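Local coordinates for Trm112p-like protein (Encephalitozoon cuniculi, PDB 3Q87) that binds zinc and probably activates partner methyltransferases, among them Mtq2, which together with it methylates the translation termination factor eRF1, at residues L20-V32 against S55-E67. Residues are numbered along the deposited sequence; the frame is centred on the assembly and turned at random.
Sequences LILECEKAESNDV and SLVNSLRDFHGRE
The ring of F63 meets strand 26-29: the backbone N of S29 lies at its edge, near the ring plane, 3.8 Å from CZ, and A27 O approaches CE1 obliquely at 3.3 Å, while CD1 touches A27 CB. One face carries its own chain, G65 N sitting 3.3 Å above the ring centre. CG anti to the backbone N (chi1 171°) sends the ring from the turn L60-F63 to the strand, and the small A27 lets it come close. The flat guanidinium of R66, its chain bent at chi3, brings NH2 to 2.8 Å from N30 O, and V32 CG2 packs near NH1. L60 CD2 sits between C24 and A27, on either side of the bend at E25, 3.5 Å from C24 SG; thiol and methyl are small, little-polar partners for a leucine methyl. At the last helical turn S59 OG donates a hydrogen bond to L22 O, its 2.5 Å probably understated, and accepts one from a water that also takes the N-H of L22 and bonds S55 OG. A second water joins C24 N to S59 O. Strand 20-24, outermost in its sheet, pairs with strand 98-102 on one side; serines and water thus serve backbone groups on the other, tying helix 42-59 to the zinc-bearing sheet by polar links.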
loop_
_atom_site.group_PDB
_atom_site.type_symbol
_atom_site.label_atom_id
_atom_site.label_comp_id
_atom_site.label_asym_id
_atom_site.label_seq_id
_atom_site.Cartn_x
_atom_site.Cartn_y
_atom_site.Cartn_z
ATOM N N LEU A 20 16.297 0.019 -0.949
ATOM C CA LEU A 20 16.019 1.261 -0.236
ATOM C C LEU A 20 16.708 1.196 1.114
ATOM O O LEU A 20 16.445 0.287 1.891
ATOM C CB LEU A 20 14.512 1.474 -0.056
ATOM C CG LEU A 20 13.708 1.501 -1.370
ATOM C CD1 LEU A 20 12.225 1.817 -1.127
ATOM C CD2 LEU A 20 14.337 2.483 -2.355
ATOM N N ILE A 21 17.588 2.152 1.390
ATOM C CA ILE A 21 18.340 2.147 2.648
ATOM C C ILE A 21 17.727 3.097 3.662
ATOM O O ILE A 21 17.444 4.247 3.356
ATOM C CB ILE A 21 19.827 2.511 2.438
ATOM C CG1 ILE A 21 20.442 1.640 1.338
ATOM C CG2 ILE A 21 20.613 2.344 3.735
ATOM C CD1 ILE A 21 20.299 0.149 1.596
ATOM N N LEU A 22 17.535 2.597 4.876
ATOM C CA LEU A 22 16.873 3.330 5.939
ATOM C C LEU A 22 17.853 4.182 6.734
ATOM O O LEU A 22 18.902 3.699 7.165
ATOM C CB LEU A 22 16.175 2.337 6.877
ATOM C CG LEU A 22 15.135 2.756 7.927
ATOM C CD1 LEU A 22 15.727 2.698 9.301
ATOM C CD2 LEU A 22 14.498 4.134 7.679
ATOM N N GLU A 23 17.505 5.453 6.912
ATOM C CA GLU A 23 18.139 6.290 7.919
ATOM C C GLU A 23 17.091 6.657 8.960
ATOM O O GLU A 23 16.009 7.132 8.624
ATOM C CB GLU A 23 18.735 7.549 7.303
ATOM C CG GLU A 23 18.869 8.682 8.294
ATOM C CD GLU A 23 20.160 9.441 8.126
ATOM O OE1 GLU A 23 20.124 10.695 8.139
ATOM O OE2 GLU A 23 21.211 8.777 7.977
ATOM N N CYS A 24 17.423 6.437 10.225
ATOM C CA CYS A 24 16.451 6.561 11.293
ATOM C C CYS A 24 16.816 7.669 12.277
ATOM O O CYS A 24 17.777 7.540 13.030
ATOM C CB CYS A 24 16.344 5.226 12.020
ATOM S SG CYS A 24 15.097 5.176 13.306
ATOM N N GLU A 25 16.062 8.765 12.265
ATOM C CA GLU A 25 16.242 9.781 13.291
ATOM C C GLU A 25 15.605 9.318 14.602
ATOM O O GLU A 25 16.261 9.276 15.642
ATOM C CB GLU A 25 15.685 11.134 12.862
ATOM C CG GLU A 25 16.176 12.287 13.732
ATOM C CD GLU A 25 17.701 12.337 13.838
ATOM O OE1 GLU A 25 18.366 12.556 12.798
ATOM O OE2 GLU A 25 18.236 12.161 14.961
ATOM N N LYS A 26 14.330 8.955 14.567
ATOM C CA LYS A 26 13.751 8.364 15.764
ATOM C C LYS A 26 12.743 7.248 15.507
ATOM O O LYS A 26 11.972 7.288 14.544
ATOM C CB LYS A 26 13.189 9.434 16.701
ATOM C CG LYS A 26 11.988 10.165 16.189
ATOM C CD LYS A 26 11.207 10.780 17.345
ATOM C CE LYS A 26 10.748 9.723 18.352
ATOM N NZ LYS A 26 9.567 10.193 19.154
ATOM N N ALA A 27 12.777 6.253 16.391
ATOM C CA ALA A 27 11.956 5.058 16.278
ATOM C C ALA A 27 11.388 4.686 17.636
ATOM O O ALA A 27 12.047 4.873 18.654
ATOM C CB ALA A 27 12.786 3.908 15.743
ATOM N N GLU A 28 10.173 4.144 17.642
ATOM C CA GLU A 28 9.519 3.707 18.870
ATOM C C GLU A 28 9.192 2.224 18.785
ATOM O O GLU A 28 9.039 1.670 17.695
ATOM C CB GLU A 28 8.247 4.522 19.118
ATOM C CG GLU A 28 8.515 6.007 19.358
ATOM C CD GLU A 28 7.247 6.835 19.523
ATOM O OE1 GLU A 28 6.184 6.414 19.016
ATOM O OE2 GLU A 28 7.319 7.915 20.153
ATOM N N SER A 29 9.118 1.560 19.929
ATOM C CA SER A 29 8.738 0.158 19.923
ATOM C C SER A 29 7.217 0.101 19.842
ATOM O O SER A 29 6.530 1.000 20.331
ATOM C CB SER A 29 9.257 -0.570 21.165
ATOM O OG SER A 29 8.416 -0.327 22.279
ATOM N N ASN A 30 6.704 -0.936 19.188
ATOM C CA ASN A 30 5.266 -1.124 19.025
ATOM C C ASN A 30 4.897 -2.530 19.459
ATOM O O ASN A 30 5.640 -3.481 19.197
ATOM C CB ASN A 30 4.833 -0.912 17.563
ATOM C CG ASN A 30 4.409 0.520 17.267
ATOM O OD1 ASN A 30 4.704 1.447 18.025
ATOM N ND2 ASN A 30 3.714 0.708 16.151
ATOM N N ASP A 31 3.750 -2.654 20.117
ATOM C CA ASP A 31 3.234 -3.945 20.555
ATOM C C ASP A 31 3.000 -4.916 19.400
ATOM O O ASP A 31 2.327 -4.580 18.425
ATOM C CB ASP A 31 1.923 -3.752 21.322
ATOM C CG ASP A 31 2.118 -3.767 22.821
ATOM O OD1 ASP A 31 3.284 -3.716 23.267
ATOM O OD2 ASP A 31 1.104 -3.837 23.553
ATOM N N VAL A 32 3.542 -6.125 19.524
ATOM C CA VAL A 32 3.269 -7.185 18.555
ATOM C C VAL A 32 2.304 -8.236 19.110
ATOM O O VAL A 32 1.531 -7.966 20.033
ATOM C CB VAL A 32 4.564 -7.887 18.087
ATOM C CG1 VAL A 32 5.245 -7.080 16.986
ATOM C CG2 VAL A 32 5.504 -8.124 19.266
ATOM N N SER A 55 20.927 -4.717 6.658
ATOM C CA SER A 55 20.801 -3.287 6.384
ATOM C C SER A 55 19.934 -2.583 7.438
ATOM O O SER A 55 20.302 -1.535 7.968
ATOM C CB SER A 55 20.213 -3.074 4.983
ATOM O OG SER A 55 20.146 -1.694 4.652
ATOM N N LEU A 56 18.772 -3.160 7.728
ATOM C CA LEU A 56 17.896 -2.630 8.762
ATOM C C LEU A 56 18.566 -2.626 10.132
ATOM O O LEU A 56 18.472 -1.647 10.869
ATOM C CB LEU A 56 16.601 -3.441 8.831
ATOM C CG LEU A 56 15.573 -3.096 7.754
ATOM C CD1 LEU A 56 14.455 -4.141 7.699
ATOM C CD2 LEU A 56 15.018 -1.700 8.015
ATOM N N VAL A 57 19.229 -3.722 10.487
ATOM C CA VAL A 57 19.836 -3.807 11.815
ATOM C C VAL A 57 20.871 -2.701 12.000
ATOM O O VAL A 57 20.953 -2.078 13.057
ATOM C CB VAL A 57 20.454 -5.181 12.081
ATOM C CG1 VAL A 57 21.552 -5.075 13.128
ATOM C CG2 VAL A 57 19.372 -6.156 12.528
ATOM N N ASN A 58 21.635 -2.445 10.944
ATOM C CA ASN A 58 22.591 -1.347 10.932
ATOM C C ASN A 58 21.917 0.015 11.044
ATOM O O ASN A 58 22.373 0.876 11.790
ATOM C CB ASN A 58 23.428 -1.386 9.659
ATOM C CG ASN A 58 24.559 -0.399 9.690
ATOM O OD1 ASN A 58 25.212 -0.230 10.719
ATOM N ND2 ASN A 58 24.803 0.264 8.566
ATOM N N SER A 59 20.834 0.209 10.294
ATOM C CA SER A 59 20.101 1.467 10.338
ATOM C C SER A 59 19.528 1.746 11.726
ATOM O O SER A 59 19.400 2.906 12.138
ATOM C CB SER A 59 18.966 1.460 9.302
ATOM O OG SER A 59 19.482 1.410 7.982
ATOM N N LEU A 60 19.179 0.691 12.445
ATOM C CA LEU A 60 18.525 0.870 13.737
ATOM C C LEU A 60 19.434 0.567 14.928
ATOM O O LEU A 60 18.949 0.331 16.031
ATOM C CB LEU A 60 17.266 0.016 13.810
ATOM C CG LEU A 60 16.136 0.468 12.890
ATOM C CD1 LEU A 60 15.198 -0.688 12.614
ATOM C CD2 LEU A 60 15.394 1.650 13.515
ATOM N N ARG A 61 20.744 0.602 14.712
ATOM C CA ARG A 61 21.700 0.213 15.757
ATOM C C ARG A 61 21.633 1.090 17.016
ATOM O O ARG A 61 21.940 0.629 18.119
ATOM C CB ARG A 61 23.128 0.147 15.200
ATOM C CG ARG A 61 23.694 1.489 14.774
ATOM C CD ARG A 61 25.029 1.326 14.070
ATOM N NE ARG A 61 25.585 2.615 13.670
ATOM C CZ ARG A 61 25.297 3.235 12.529
ATOM N NH1 ARG A 61 24.456 2.683 11.662
ATOM N NH2 ARG A 61 25.851 4.408 12.251
ATOM N N ASP A 62 21.216 2.340 16.850
ATOM C CA ASP A 62 21.013 3.238 17.981
ATOM C C ASP A 62 19.611 3.117 18.600
ATOM O O ASP A 62 19.247 3.879 19.498
ATOM C CB ASP A 62 21.284 4.682 17.568
ATOM C CG ASP A 62 22.761 4.972 17.415
ATOM O OD1 ASP A 62 23.115 6.135 17.110
ATOM O OD2 ASP A 62 23.570 4.033 17.602
ATOM N N PHE A 63 18.823 2.165 18.117
ATOM C CA PHE A 63 17.527 1.889 18.725
ATOM C C PHE A 63 17.563 0.574 19.492
ATOM O O PHE A 63 17.835 -0.479 18.925
ATOM C CB PHE A 63 16.430 1.846 17.668
ATOM C CG PHE A 63 15.105 1.366 18.191
ATOM C CD1 PHE A 63 14.232 2.245 18.819
ATOM C CD2 PHE A 63 14.726 0.039 18.048
ATOM C CE1 PHE A 63 13.003 1.811 19.295
ATOM C CE2 PHE A 63 13.500 -0.403 18.519
ATOM C CZ PHE A 63 12.636 0.485 19.143
ATOM N N HIS A 64 17.269 0.634 20.783
ATOM C CA HIS A 64 17.411 -0.543 21.627
ATOM C C HIS A 64 16.080 -1.111 22.107
ATOM O O HIS A 64 16.053 -2.012 22.941
ATOM C CB HIS A 64 18.329 -0.220 22.802
ATOM C CG HIS A 64 19.511 0.609 22.413
ATOM N ND1 HIS A 64 20.615 0.078 21.780
ATOM C CD2 HIS A 64 19.747 1.937 22.535
ATOM C CE1 HIS A 64 21.487 1.040 21.545
ATOM N NE2 HIS A 64 20.986 2.179 21.993
ATOM N N GLY A 65 14.981 -0.598 21.565
ATOM C CA GLY A 65 13.659 -1.065 21.951
ATOM C C GLY A 65 13.417 -2.503 21.543
ATOM O O GLY A 65 12.612 -3.210 22.153
ATOM N N ARG A 66 14.113 -2.927 20.495
ATOM C CA ARG A 66 14.022 -4.293 20.002
ATOM C C ARG A 66 15.328 -4.604 19.280
ATOM O O ARG A 66 16.031 -3.688 18.857
ATOM C CB ARG A 66 12.831 -4.433 19.063
ATOM C CG ARG A 66 12.087 -5.745 19.204
ATOM C CD ARG A 66 10.755 -5.699 18.481
ATOM N NE ARG A 66 9.814 -4.765 19.097
ATOM C CZ ARG A 66 8.840 -5.120 19.933
ATOM N NH1 ARG A 66 8.677 -6.394 20.266
ATOM N NH2 ARG A 66 8.027 -4.199 20.437
ATOM N N GLU A 67 15.673 -5.880 19.150
ATOM C CA GLU A 67 16.991 -6.233 18.625
ATOM C C GLU A 67 17.042 -7.565 17.874
ATOM O O GLU A 67 16.280 -8.486 18.165
ATOM C CB GLU A 67 18.027 -6.239 19.757
ATOM C CG GLU A 67 18.000 -4.991 20.642
ATOM C CD GLU A 67 19.356 -4.657 21.241
ATOM O OE1 GLU A 67 20.080 -5.596 21.641
ATOM O OE2 GLU A 67 19.696 -3.453 21.313
HETATM O O HOH W 1 18.327 0.090 5.949
HETATM O O HOH W 2 20.041 5.306 10.950
#